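Monosaccharide-transporting ATPase (Actinobacillus succinogenes, PDB 5DTE) is a solute-binding protein of an ABC transporter that holds beta-D-allopyranose between two lobes and probably hands such sugars to a membrane transporter. Local coordinates at residues D58-V63 with K83-I88; D137-G142 with A178-A183; A150-K155 with K243-G248; N209-N214 with V232-N237; P253-Y258 with G262-T267. All blocks are in the same frame, centred on the assembly; numbering follows the deposited sequence.

Contact 1 stands alone at the edge of the six-stranded lobe, while contacts 2 to 5 all belong to the four-stranded lobe; the centres of contacts 1 and 3 are about 43 Å apart. Contacts 2 and 3 share helix 138-152, whose start packs through Gly142 on Ala178 of helix 169-182 and whose end meets strand 245-247. Contact 4 is buried, contact 3 lies at the surface, and contacts 1, 2 and 5 are partly buried. Contacts 1, 3 and 4 rest mainly on apolar methyl contacts, with a lysine end beside contact 1. Contact 5 adds backbone hydrogen bonds and a CH-pi contact, and is tied to contact 4 by the Glu236-Lys263 salt bridge and to contact 3 through the backbone.

Contact 1 (D58-V63 with K83-I88); sequences DLIVQV and KKVDAI
Ile60 reaches out from strand 58-63 so that its terminal methyl meets two side chains of 83-88; from that methyl, the ends of Lys83 and Val85 lie about a right angle apart. The Ile60 branch is nearly straight, with CD1 anti to CA (chi2 -166°), and points roughly at the end of Lys83, whose NZ lies 4.4 Å from Ile60 CD1. Val85 approaches the same methyl from its flank: Val85 CG2 is 4.3 Å from Ile60 CD1. That branch of Val85 is the one turned roughly away from its own backbone N. Lys83 comes back across to the strand through a bend at chi3 (48°), bringing only its end near the Ile60 methyl.

The backbones themselves stay well apart, 9.2 Å between the CA atoms of Ile60 and Ile88, because strand 28-33 runs between strands 58-63 and 87-90 in the parallel sheet. Gln28 of that middle strand is touched by both Ile60 and Val85. The contact thus spans a beta-alpha-beta crossover of the Rossmann-like lobe, in which helix 70-82 leads from one strand to the other. A Schellman motif at Lys84 ends this helix and turns the chain toward Val85.

The contact is light: a hydrophobic touch between Ile60 and the buried Val85, bordered by an exposed ammonium group that merely lies near a methyl, so any hold probably comes from dispersion and burial.

Contact 2 (D137-G142 with A178-A183); sequences DNFNGG and ALKAFA
Ala178 lies against Gly142 where two helices of the four-stranded lobe, 138-152 and 169-182, pack directly together in the alpha/beta fold of periplasmic sugar-binding proteins. The CA atoms of Gly142 and Ala178 are 5.0 Å apart, and the backbones themselves touch, with Gly142 C 3.9 Å from Ala178 N. Glycine on one helix and alanine on the other leave little side chain between them, which lets the helices come this close; the methyl of Ala178 also reaches Ala146 and Ile161. At the start of the first helix, Asp137 is the N-cap, its OD1 accepting a weak bond from Asn140 N. Asn138 hydrogen-bonds to Arg174, a residue of the allose pocket, so this helix end stands in the second shell of the sugar site.

Two residues on from Ala178, Lys180 stretches along the flank of the interface. Its CG is anti to the backbone N (chi1 -178°), which carries the aliphatic chain to the Phe139 ring, where Lys180 CD is 4.0 Å from Phe139 CZ. The two side chains cross at about a right angle, and the lysine also makes a cation-pi contact with Tyr143.

Ala181 packs on Tyr143 and Ala146, the next turn of the same helix. Phe182 turns its ring to Ala146 and Val159, and the carbonyl oxygen of Ala178, one helical turn back, sits 3.6 Å above one ring face, offset toward the rim.

Contact 3 (A150-K155 with K243-G248); sequences AEAIGK and KVLVSG
Leu245 sends its CG to the side of its backbone N (chi1 -48°) and then extends CD1 anti to CA, which drives this methyl into the end of helix 138-152. On the other side Ile153 places CG1 between its backbone N and carbonyl carbon (chi1 64°), turning the ethyl arm off and leaving CG2 to meet the leucine. The two side chains slide past each other in opposite directions, with Ile153 CG2 3.6 Å from Leu245 CD1 and slightly farther, 3.9 Å, from Leu245 CB and CG. Ala152 adds a second wall: its CB is 4.0 Å from Leu245 CD1, and its carbonyl oxygen also lies against this methyl. One leucine methyl therefore rests against both the last helical residue and the first one beyond it.

The helix stops here in a Schellman motif. Lys155 N bonds to Ala150 O at 2.9 Å and Gly154 N to Glu151 O at 3.1 Å, with Gly154 taking the positive phi of the C-prime position. Lys155 and Glu151 make a long salt bridge on the outer side, and Ile153 also rests on Asn218 and Ile188.

Strand 245-247 is the edge of the parallel sheet, bonded through Leu245 and Ser247 to strand 219-222. Side chains here alternate: Leu245 and Ser247, the latter bonded to Glu145, face helix 138-152, while Val246, and Val244 just before the strand, face helix 225-237. This layering of helix, sheet and helix is that of the alpha/beta lobe of periplasmic sugar-binding proteins.

Contact 4 (N209-N214 with V232-N237); sequences NILTAN and VTAVEN
Helices 200-213 and 225-237 approach near their C-terminal ends, where the CA atoms of Leu211 and Val235 are 7.9 Å apart, a spacing wide enough for one side chain to bridge. Leu211 supplies it. Its CG stands on the side of the backbone N, anti to the carbonyl carbon (chi1 -83°), and the CD1 methyl projects onto the facing helix. There Leu211 CD1 comes within 3.8 Å of Val235 CG1, the leucine and valine meeting at a slant, and it lies close to Val235 CA as well. The same methyl reaches Ala234, with Leu211 CD1 4.3 Å from Ala234 CB, so it settles against a shallow step formed by two consecutive residues.

The two helices are joined in sequence by strand 219-222, an alpha-beta-alpha succession of the four-stranded lobe. Ile210 turns from this contact to Ala192 and Gln194 of strand 188-195, and Val235 packs also against Val244 beside strand 245-247, so both helices lie over the sheet.

Nearer the N-terminal part of helix 200-213, Ala234 also touches Leu204, Thr207 and Thr208. Thr212 OG1 bonds to Thr208 O and Thr233 OG1 to Ile229 O, each within its own helix.

Contact 5 (P253-Y258 with G262-T267); sequences PLAIEY and GKMQNT
Tyr258 O receives the chain as it leaves helix 253-261 and folds back beside it. The polar part of the contact centres on this carbonyl: Met264 N donates to Tyr258 O at 3.3 Å, reaching it from above the carbonyl plane with a C=O...N angle of 107°, and Gly262 N adds a weak, strongly bent bond at 2.9 Å. Gly262 has positive phi, which turns the chain out of the helix.

Among the side chains the main interaction is a CH-pi contact. Lys263 lays its CD over one face of the Tyr258 ring, 3.8 Å from the centroid and 19° off the normal. Its chain runs extended as far as CE and then bends at chi4 (-60°), where NZ leaves the ring for a salt bridge with Glu236.

Apolar contacts complete the contact. Met264 carries its terminal methyl in between helix residues, with Met264 CE 3.9 Å from Ala255 CB and 3.8 Å from Tyr258 CD2. Farther along, Ile256 CD1 and Thr267 CG2 touch at 3.8 Å, their side chains crossing at about a right angle, while Thr267 OG1 bonds to Asp225.

The returning segment is bordered by two helices, 225-237, whose Ile229 touches both Tyr258 and Met264, and 138-152, reached by Gln265 and Asn266. Its backbone pairs with Val246 and Gly248 at strand 245-247, and Thr267 begins strand 267-269, which runs antiparallel to strand 301-303 and leads to the pocket residue Gln270.

Contact 1 (D58-V63 with K83-I88)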
# COMPACT_ATOMS: atom_id res chain seq x y z
N ASP A 58 14.20 -17.33 12.44
CA ASP A 58 14.83 -16.19 13.11
C ASP A 58 14.66 -14.96 12.23
O ASP A 58 15.23 -14.90 11.15
CB ASP A 58 16.31 -16.44 13.42
CG ASP A 58 16.54 -17.14 14.77
OD1 ASP A 58 15.60 -17.21 15.60
OD2 ASP A 58 17.68 -17.62 15.02
N LEU A 59 13.87 -13.98 12.69
CA LEU A 59 13.47 -12.84 11.86
C LEU A 59 14.12 -11.48 12.21
O LEU A 59 14.04 -11.01 13.34
CB LEU A 59 11.95 -12.67 11.91
CG LEU A 59 11.48 -11.55 11.00
CD1 LEU A 59 11.50 -12.04 9.56
CD2 LEU A 59 10.10 -11.07 11.41
N ILE A 60 14.74 -10.86 11.21
CA ILE A 60 15.54 -9.65 11.43
C ILE A 60 14.93 -8.42 10.77
O ILE A 60 15.11 -8.21 9.57
CB ILE A 60 16.97 -9.81 10.88
CG1 ILE A 60 17.49 -11.22 11.16
CG2 ILE A 60 17.87 -8.76 11.47
CD1 ILE A 60 18.98 -11.34 10.95
N VAL A 61 14.26 -7.59 11.56
CA VAL A 61 13.62 -6.38 11.04
C VAL A 61 14.51 -5.14 11.12
O VAL A 61 15.03 -4.79 12.18
CB VAL A 61 12.31 -6.07 11.79
CG1 VAL A 61 11.74 -4.76 11.31
CG2 VAL A 61 11.31 -7.21 11.60
N GLN A 62 14.70 -4.49 9.98
CA GLN A 62 15.41 -3.21 9.93
C GLN A 62 14.59 -2.25 9.12
O GLN A 62 14.10 -2.59 8.05
CB GLN A 62 16.81 -3.35 9.32
CG GLN A 62 17.65 -4.47 9.90
CD GLN A 62 19.13 -4.12 9.91
OE1 GLN A 62 19.51 -2.99 9.61
NE2 GLN A 62 19.97 -5.09 10.25
N VAL A 63 14.45 -1.05 9.63
CA VAL A 63 13.58 -0.06 9.04
C VAL A 63 14.44 1.10 8.56
O VAL A 63 15.42 1.46 9.21
CB VAL A 63 12.52 0.36 10.05
CG1 VAL A 63 11.67 1.51 9.57
CG2 VAL A 63 11.65 -0.84 10.35
N LYS A 83 26.12 -10.08 5.30
CA LYS A 83 26.02 -10.95 6.47
C LYS A 83 25.64 -12.39 6.10
O LYS A 83 25.59 -13.26 6.97
CB LYS A 83 24.99 -10.39 7.46
CG LYS A 83 25.38 -9.06 8.10
CD LYS A 83 24.31 -8.56 9.07
CE LYS A 83 23.87 -9.66 10.03
NZ LYS A 83 22.78 -9.19 10.93
N LYS A 84 25.39 -12.61 4.80
CA LYS A 84 24.96 -13.90 4.28
C LYS A 84 23.79 -14.43 5.10
O LYS A 84 23.83 -15.51 5.69
CB LYS A 84 26.10 -14.91 4.25
CG LYS A 84 27.17 -14.62 3.21
CD LYS A 84 28.06 -15.84 3.05
CE LYS A 84 29.08 -15.69 1.93
NZ LYS A 84 29.28 -16.98 1.17
N VAL A 85 22.75 -13.61 5.14
CA VAL A 85 21.49 -14.00 5.72
C VAL A 85 20.86 -15.08 4.81
O VAL A 85 21.27 -15.24 3.65
CB VAL A 85 20.62 -12.72 5.89
CG1 VAL A 85 19.94 -12.35 4.59
CG2 VAL A 85 19.64 -12.85 7.03
N ASP A 86 19.91 -15.86 5.32
CA ASP A 86 19.38 -16.99 4.53
C ASP A 86 18.39 -16.55 3.43
O ASP A 86 18.40 -17.08 2.31
CB ASP A 86 18.73 -18.02 5.45
CG ASP A 86 19.74 -18.72 6.34
OD1 ASP A 86 20.77 -19.22 5.82
OD2 ASP A 86 19.52 -18.76 7.57
N ALA A 87 17.53 -15.58 3.76
CA ALA A 87 16.69 -14.91 2.76
C ALA A 87 16.43 -13.44 3.13
O ALA A 87 16.60 -13.02 4.29
CB ALA A 87 15.36 -15.64 2.59
N ILE A 88 16.01 -12.66 2.14
CA ILE A 88 15.59 -11.28 2.36
C ILE A 88 14.20 -10.98 1.77
O ILE A 88 13.89 -11.30 0.63
CB ILE A 88 16.60 -10.29 1.76
CG1 ILE A 88 18.03 -10.74 2.03
CG2 ILE A 88 16.37 -8.91 2.31
CD1 ILE A 88 19.04 -9.95 1.28

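Contact 2 (D137-G142 with A178-A183)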
# COMPACT_ATOMS: atom_id res chain seq x y z
N ASP A 137 -2.97 -5.97 -6.87
CA ASP A 137 -3.22 -5.08 -7.99
C ASP A 137 -3.74 -3.77 -7.41
O ASP A 137 -4.89 -3.70 -6.99
CB ASP A 137 -4.23 -5.69 -8.97
CG ASP A 137 -4.04 -5.21 -10.39
OD1 ASP A 137 -3.78 -4.01 -10.58
OD2 ASP A 137 -4.15 -6.03 -11.33
N ASN A 138 -2.89 -2.75 -7.35
CA ASN A 138 -3.31 -1.49 -6.74
C ASN A 138 -4.19 -0.72 -7.71
O ASN A 138 -5.02 0.09 -7.29
CB ASN A 138 -2.10 -0.66 -6.31
CG ASN A 138 -1.33 -1.29 -5.15
OD1 ASN A 138 -1.91 -1.68 -4.14
ND2 ASN A 138 -0.02 -1.41 -5.30
N PHE A 139 -4.04 -1.00 -9.00
CA PHE A 139 -4.90 -0.38 -10.01
C PHE A 139 -6.33 -0.83 -9.80
O PHE A 139 -7.25 -0.01 -9.68
CB PHE A 139 -4.45 -0.74 -11.42
CG PHE A 139 -5.33 -0.19 -12.51
CD1 PHE A 139 -5.07 1.06 -13.06
CD2 PHE A 139 -6.38 -0.94 -13.02
CE1 PHE A 139 -5.86 1.56 -14.08
CE2 PHE A 139 -7.18 -0.46 -14.05
CZ PHE A 139 -6.93 0.80 -14.58
N ASN A 140 -6.48 -2.15 -9.77
CA ASN A 140 -7.74 -2.80 -9.49
C ASN A 140 -8.34 -2.39 -8.12
O ASN A 140 -9.54 -2.11 -8.01
CB ASN A 140 -7.56 -4.30 -9.56
CG ASN A 140 -8.80 -5.01 -10.01
OD1 ASN A 140 -9.34 -5.86 -9.29
ND2 ASN A 140 -9.28 -4.67 -11.21
N GLY A 141 -7.48 -2.36 -7.10
CA GLY A 141 -7.87 -1.96 -5.77
C GLY A 141 -8.52 -0.59 -5.76
O GLY A 141 -9.59 -0.42 -5.16
N GLY A 142 -7.89 0.38 -6.43
CA GLY A 142 -8.44 1.72 -6.58
C GLY A 142 -9.70 1.77 -7.44
O GLY A 142 -10.68 2.46 -7.11
N ALA A 178 -8.73 4.69 -9.79
CA ALA A 178 -9.83 5.59 -9.47
C ALA A 178 -10.33 6.31 -10.73
O ALA A 178 -11.52 6.26 -11.05
CB ALA A 178 -9.40 6.59 -8.41
N LEU A 179 -9.40 6.96 -11.44
CA LEU A 179 -9.72 7.70 -12.66
C LEU A 179 -10.56 6.87 -13.63
O LEU A 179 -11.56 7.35 -14.15
CB LEU A 179 -8.44 8.19 -13.36
CG LEU A 179 -7.63 9.33 -12.71
CD1 LEU A 179 -6.51 9.80 -13.63
CD2 LEU A 179 -8.51 10.50 -12.30
N LYS A 180 -10.16 5.63 -13.84
CA LYS A 180 -10.89 4.76 -14.76
C LYS A 180 -12.33 4.57 -14.32
O LYS A 180 -13.24 4.49 -15.13
CB LYS A 180 -10.21 3.40 -14.89
CG LYS A 180 -10.95 2.50 -15.87
CD LYS A 180 -10.86 1.05 -15.50
CE LYS A 180 -11.68 0.19 -16.44
NZ LYS A 180 -10.99 -1.12 -16.73
N ALA A 181 -12.53 4.50 -13.01
CA ALA A 181 -13.83 4.22 -12.44
C ALA A 181 -14.82 5.40 -12.54
O ALA A 181 -16.01 5.18 -12.83
CB ALA A 181 -13.67 3.80 -11.01
N PHE A 182 -14.37 6.63 -12.28
CA PHE A 182 -15.28 7.78 -12.33
C PHE A 182 -15.58 8.10 -13.78
O PHE A 182 -16.63 8.67 -14.11
CB PHE A 182 -14.69 9.03 -11.64
CG PHE A 182 -14.31 8.80 -10.20
CD1 PHE A 182 -15.14 8.09 -9.36
CD2 PHE A 182 -13.11 9.26 -9.71
CE1 PHE A 182 -14.79 7.86 -8.05
CE2 PHE A 182 -12.76 9.02 -8.42
CZ PHE A 182 -13.60 8.32 -7.59
N ALA A 183 -14.65 7.72 -14.65
CA ALA A 183 -14.82 7.89 -16.09
C ALA A 183 -16.07 7.15 -16.57
O ALA A 183 -16.58 7.43 -17.64
CB ALA A 183 -13.58 7.41 -16.84

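Contact 3 (A150-K155 with K243-G248)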
# COMPACT_ATOMS: atom_id res chain seq x y z
N ALA A 150 -18.36 5.99 -5.86
CA ALA A 150 -19.14 6.57 -6.96
C ALA A 150 -20.59 6.21 -6.79
O ALA A 150 -21.46 7.08 -6.81
CB ALA A 150 -18.63 6.09 -8.30
N GLU A 151 -20.84 4.92 -6.61
CA GLU A 151 -22.17 4.40 -6.28
C GLU A 151 -22.74 5.00 -4.99
O GLU A 151 -23.91 5.38 -4.95
CB GLU A 151 -22.11 2.88 -6.18
CG GLU A 151 -21.75 2.22 -7.49
CD GLU A 151 -22.94 2.06 -8.42
OE1 GLU A 151 -22.83 2.42 -9.62
OE2 GLU A 151 -23.99 1.55 -7.95
N ALA A 152 -21.90 5.11 -3.96
CA ALA A 152 -22.31 5.65 -2.66
C ALA A 152 -22.79 7.11 -2.68
O ALA A 152 -23.72 7.46 -1.96
CB ALA A 152 -21.17 5.51 -1.66
N ILE A 153 -22.15 7.96 -3.49
CA ILE A 153 -22.58 9.36 -3.55
C ILE A 153 -23.60 9.59 -4.65
O ILE A 153 -23.90 10.72 -5.01
CB ILE A 153 -21.40 10.32 -3.74
CG1 ILE A 153 -20.71 10.10 -5.09
CG2 ILE A 153 -20.43 10.16 -2.60
CD1 ILE A 153 -20.04 11.37 -5.64
N GLY A 154 -24.13 8.50 -5.17
CA GLY A 154 -25.32 8.57 -6.01
C GLY A 154 -25.06 8.62 -7.49
O GLY A 154 -25.83 9.23 -8.22
N LYS A 155 -23.98 7.96 -7.94
CA LYS A 155 -23.55 8.00 -9.35
C LYS A 155 -23.33 9.44 -9.88
O LYS A 155 -23.24 9.66 -11.10
CB LYS A 155 -24.59 7.26 -10.21
CG LYS A 155 -24.80 5.78 -9.81
CD LYS A 155 -26.07 5.18 -10.42
CE LYS A 155 -25.95 3.66 -10.63
NZ LYS A 155 -27.02 2.86 -9.92
N LYS A 243 -22.10 14.54 4.55
CA LYS A 243 -22.36 15.27 3.32
C LYS A 243 -21.24 15.05 2.31
O LYS A 243 -21.42 15.28 1.11
CB LYS A 243 -22.55 16.76 3.62
CG LYS A 243 -24.00 17.16 3.91
CD LYS A 243 -24.17 18.05 5.13
CE LYS A 243 -25.65 18.22 5.46
NZ LYS A 243 -25.99 19.45 6.29
N VAL A 244 -20.09 14.61 2.79
CA VAL A 244 -19.01 14.17 1.90
C VAL A 244 -18.56 12.78 2.33
O VAL A 244 -18.23 12.55 3.50
CB VAL A 244 -17.79 15.14 1.90
CG1 VAL A 244 -16.73 14.65 0.93
CG2 VAL A 244 -18.20 16.56 1.55
N LEU A 245 -18.54 11.85 1.39
CA LEU A 245 -18.15 10.48 1.70
C LEU A 245 -16.71 10.22 1.27
O LEU A 245 -16.28 10.63 0.20
CB LEU A 245 -19.11 9.49 1.03
CG LEU A 245 -20.58 9.82 1.25
CD1 LEU A 245 -21.49 8.78 0.55
CD2 LEU A 245 -20.88 9.92 2.73
N VAL A 246 -15.98 9.53 2.13
CA VAL A 246 -14.55 9.33 1.96
C VAL A 246 -14.26 7.83 1.78
O VAL A 246 -14.88 6.99 2.43
CB VAL A 246 -13.79 9.94 3.18
CG1 VAL A 246 -12.27 9.74 3.11
CG2 VAL A 246 -14.14 11.43 3.32
N SER A 247 -13.34 7.50 0.87
CA SER A 247 -12.83 6.14 0.74
C SER A 247 -11.32 6.10 0.98
O SER A 247 -10.59 7.03 0.60
CB SER A 247 -13.17 5.56 -0.64
OG SER A 247 -12.70 6.42 -1.66
N GLY A 248 -10.85 5.03 1.61
CA GLY A 248 -9.44 4.86 1.90
C GLY A 248 -8.89 3.56 1.36
O GLY A 248 -9.55 2.85 0.61

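Contact 4 (N209-N214 with V232-N237)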
# COMPACT_ATOMS: atom_id res chain seq x y z
N ASN A 209 -8.11 22.84 2.53
CA ASN A 209 -7.89 23.80 1.46
C ASN A 209 -8.63 23.40 0.17
O ASN A 209 -8.99 24.25 -0.65
CB ASN A 209 -6.39 23.97 1.23
CG ASN A 209 -5.65 24.42 2.48
OD1 ASN A 209 -6.15 25.25 3.25
ND2 ASN A 209 -4.46 23.86 2.69
N ILE A 210 -8.87 22.11 -0.01
CA ILE A 210 -9.60 21.61 -1.18
C ILE A 210 -11.12 21.75 -1.03
O ILE A 210 -11.83 22.00 -2.00
CB ILE A 210 -9.23 20.15 -1.45
CG1 ILE A 210 -7.77 20.07 -1.92
CG2 ILE A 210 -10.16 19.53 -2.47
CD1 ILE A 210 -7.39 18.71 -2.47
N LEU A 211 -11.60 21.64 0.20
CA LEU A 211 -13.03 21.76 0.50
C LEU A 211 -13.52 23.20 0.45
O LEU A 211 -14.66 23.46 0.08
CB LEU A 211 -13.34 21.17 1.89
CG LEU A 211 -13.55 19.65 2.01
CD1 LEU A 211 -13.71 19.28 3.48
CD2 LEU A 211 -14.75 19.16 1.18
N THR A 212 -12.67 24.15 0.82
CA THR A 212 -13.01 25.55 0.66
C THR A 212 -13.04 25.91 -0.82
O THR A 212 -13.93 26.62 -1.26
CB THR A 212 -12.02 26.47 1.37
OG1 THR A 212 -11.85 26.04 2.73
CG2 THR A 212 -12.55 27.88 1.34
N ALA A 213 -12.07 25.40 -1.57
CA ALA A 213 -11.92 25.69 -3.00
C ALA A 213 -13.15 25.30 -3.87
O ALA A 213 -13.55 26.08 -4.74
CB ALA A 213 -10.66 25.00 -3.53
N ASN A 214 -13.69 24.09 -3.68
CA ASN A 214 -14.97 23.71 -4.27
C ASN A 214 -15.94 23.24 -3.20
O ASN A 214 -15.75 22.16 -2.63
CB ASN A 214 -14.84 22.59 -5.31
CG ASN A 214 -13.76 22.85 -6.33
OD1 ASN A 214 -12.70 23.38 -6.01
ND2 ASN A 214 -14.04 22.50 -7.58
N VAL A 232 -11.36 12.73 6.63
CA VAL A 232 -12.59 12.71 7.42
C VAL A 232 -12.59 13.82 8.47
O VAL A 232 -13.58 14.53 8.64
CB VAL A 232 -12.79 11.35 8.11
CG1 VAL A 232 -13.98 11.41 9.06
CG2 VAL A 232 -12.99 10.26 7.09
N THR A 233 -11.47 13.99 9.18
CA THR A 233 -11.33 15.03 10.19
C THR A 233 -11.60 16.42 9.64
O THR A 233 -12.18 17.27 10.33
CB THR A 233 -9.92 15.01 10.81
OG1 THR A 233 -9.63 13.67 11.23
CG2 THR A 233 -9.84 15.94 12.00
N ALA A 234 -11.17 16.66 8.41
CA ALA A 234 -11.49 17.88 7.71
C ALA A 234 -13.00 18.04 7.54
O ALA A 234 -13.57 19.04 8.00
CB ALA A 234 -10.81 17.91 6.36
N VAL A 235 -13.68 17.07 6.91
CA VAL A 235 -15.10 17.27 6.66
C VAL A 235 -15.88 17.47 7.99
O VAL A 235 -16.71 18.37 8.07
CB VAL A 235 -15.73 16.12 5.80
CG1 VAL A 235 -14.90 15.87 4.57
CG2 VAL A 235 -15.91 14.83 6.58
N GLU A 236 -15.56 16.72 9.04
CA GLU A 236 -16.25 16.89 10.33
C GLU A 236 -15.90 18.22 11.02
O GLU A 236 -16.73 18.80 11.73
CB GLU A 236 -15.93 15.72 11.27
CG GLU A 236 -16.57 14.39 10.84
CD GLU A 236 -16.45 13.29 11.88
OE1 GLU A 236 -15.39 13.21 12.55
OE2 GLU A 236 -17.42 12.51 12.03
N ASN A 237 -14.67 18.68 10.80
CA ASN A 237 -14.29 20.02 11.22
C ASN A 237 -15.15 21.01 10.49
O ASN A 237 -15.70 21.94 11.07
CB ASN A 237 -12.82 20.30 10.94
CG ASN A 237 -11.89 19.89 12.09
OD1 ASN A 237 -12.29 19.22 13.04
ND2 ASN A 237 -10.64 20.30 11.99

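Contact 5 (P253-Y258 with G262-T267)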
# COMPACT_ATOMS: atom_id res chain seq x y z
N PRO A 253 -6.93 -0.98 11.35
CA PRO A 253 -7.97 -1.02 12.38
C PRO A 253 -8.82 0.25 12.49
O PRO A 253 -10.05 0.16 12.42
CB PRO A 253 -7.18 -1.24 13.68
CG PRO A 253 -5.75 -1.52 13.26
CD PRO A 253 -5.74 -1.71 11.78
N LEU A 254 -8.19 1.40 12.65
CA LEU A 254 -8.91 2.66 12.82
C LEU A 254 -9.81 3.04 11.62
O LEU A 254 -10.93 3.53 11.80
CB LEU A 254 -7.91 3.79 13.11
CG LEU A 254 -8.51 5.17 13.34
CD1 LEU A 254 -9.48 5.16 14.51
CD2 LEU A 254 -7.39 6.20 13.50
N ALA A 255 -9.31 2.84 10.40
CA ALA A 255 -10.12 3.00 9.19
C ALA A 255 -11.34 2.08 9.22
O ALA A 255 -12.46 2.50 8.95
CB ALA A 255 -9.27 2.72 7.96
N ILE A 256 -11.10 0.81 9.54
CA ILE A 256 -12.16 -0.17 9.68
C ILE A 256 -13.22 0.29 10.69
O ILE A 256 -14.42 0.16 10.44
CB ILE A 256 -11.58 -1.52 10.13
CG1 ILE A 256 -10.68 -2.10 9.03
CG2 ILE A 256 -12.69 -2.48 10.54
CD1 ILE A 256 -11.34 -2.26 7.72
N GLU A 257 -12.77 0.83 11.82
CA GLU A 257 -13.68 1.32 12.85
C GLU A 257 -14.56 2.46 12.29
O GLU A 257 -15.78 2.44 12.43
CB GLU A 257 -12.89 1.78 14.07
CG GLU A 257 -13.73 2.30 15.22
CD GLU A 257 -12.88 2.84 16.35
OE1 GLU A 257 -11.64 2.68 16.27
OE2 GLU A 257 -13.44 3.43 17.30
N TYR A 258 -13.91 3.43 11.64
CA TYR A 258 -14.60 4.53 10.98
C TYR A 258 -15.65 4.01 9.99
O TYR A 258 -16.75 4.54 9.89
CB TYR A 258 -13.61 5.43 10.24
CG TYR A 258 -13.03 6.57 11.06
CD1 TYR A 258 -13.16 6.62 12.45
CD2 TYR A 258 -12.37 7.63 10.43
CE1 TYR A 258 -12.63 7.67 13.18
CE2 TYR A 258 -11.83 8.68 11.14
CZ TYR A 258 -11.96 8.69 12.52
OH TYR A 258 -11.43 9.74 13.23
N GLY A 262 -19.65 4.67 10.18
CA GLY A 262 -20.20 5.42 9.05
C GLY A 262 -19.37 6.64 8.68
O GLY A 262 -19.65 7.31 7.68
N LYS A 263 -18.34 6.94 9.48
CA LYS A 263 -17.46 8.07 9.21
C LYS A 263 -16.75 7.92 7.85
O LYS A 263 -16.39 8.91 7.20
CB LYS A 263 -16.42 8.23 10.32
CG LYS A 263 -16.97 8.61 11.70
CD LYS A 263 -15.85 9.11 12.63
CE LYS A 263 -16.36 9.50 14.02
NZ LYS A 263 -17.39 10.59 14.04
N MET A 264 -16.57 6.66 7.43
CA MET A 264 -16.03 6.33 6.11
C MET A 264 -16.96 5.45 5.28
O MET A 264 -17.77 4.70 5.82
CB MET A 264 -14.69 5.62 6.23
CG MET A 264 -13.51 6.52 6.53
SD MET A 264 -12.05 5.64 5.96
CE MET A 264 -10.90 6.16 7.21
N GLN A 265 -16.84 5.55 3.96
CA GLN A 265 -17.64 4.74 3.07
C GLN A 265 -17.03 3.36 2.92
O GLN A 265 -17.69 2.34 3.14
CB GLN A 265 -17.75 5.39 1.70
CG GLN A 265 -18.26 4.44 0.64
CD GLN A 265 -19.67 3.98 0.92
OE1 GLN A 265 -20.48 4.71 1.50
NE2 GLN A 265 -19.98 2.75 0.51
N ASN A 266 -15.75 3.33 2.55
CA ASN A 266 -15.03 2.08 2.41
C ASN A 266 -13.53 2.28 2.52
O ASN A 266 -13.03 3.39 2.39
CB ASN A 266 -15.34 1.44 1.07
CG ASN A 266 -14.62 2.11 -0.07
OD1 ASN A 266 -13.47 1.77 -0.39
ND2 ASN A 266 -15.27 3.08 -0.69
N THR A 267 -12.83 1.18 2.76
CA THR A 267 -11.38 1.10 2.57
C THR A 267 -11.15 -0.24 1.91
O THR A 267 -12.06 -1.06 1.90
CB THR A 267 -10.60 1.19 3.88
OG1 THR A 267 -9.22 1.44 3.61
CG2 THR A 267 -10.73 -0.09 4.67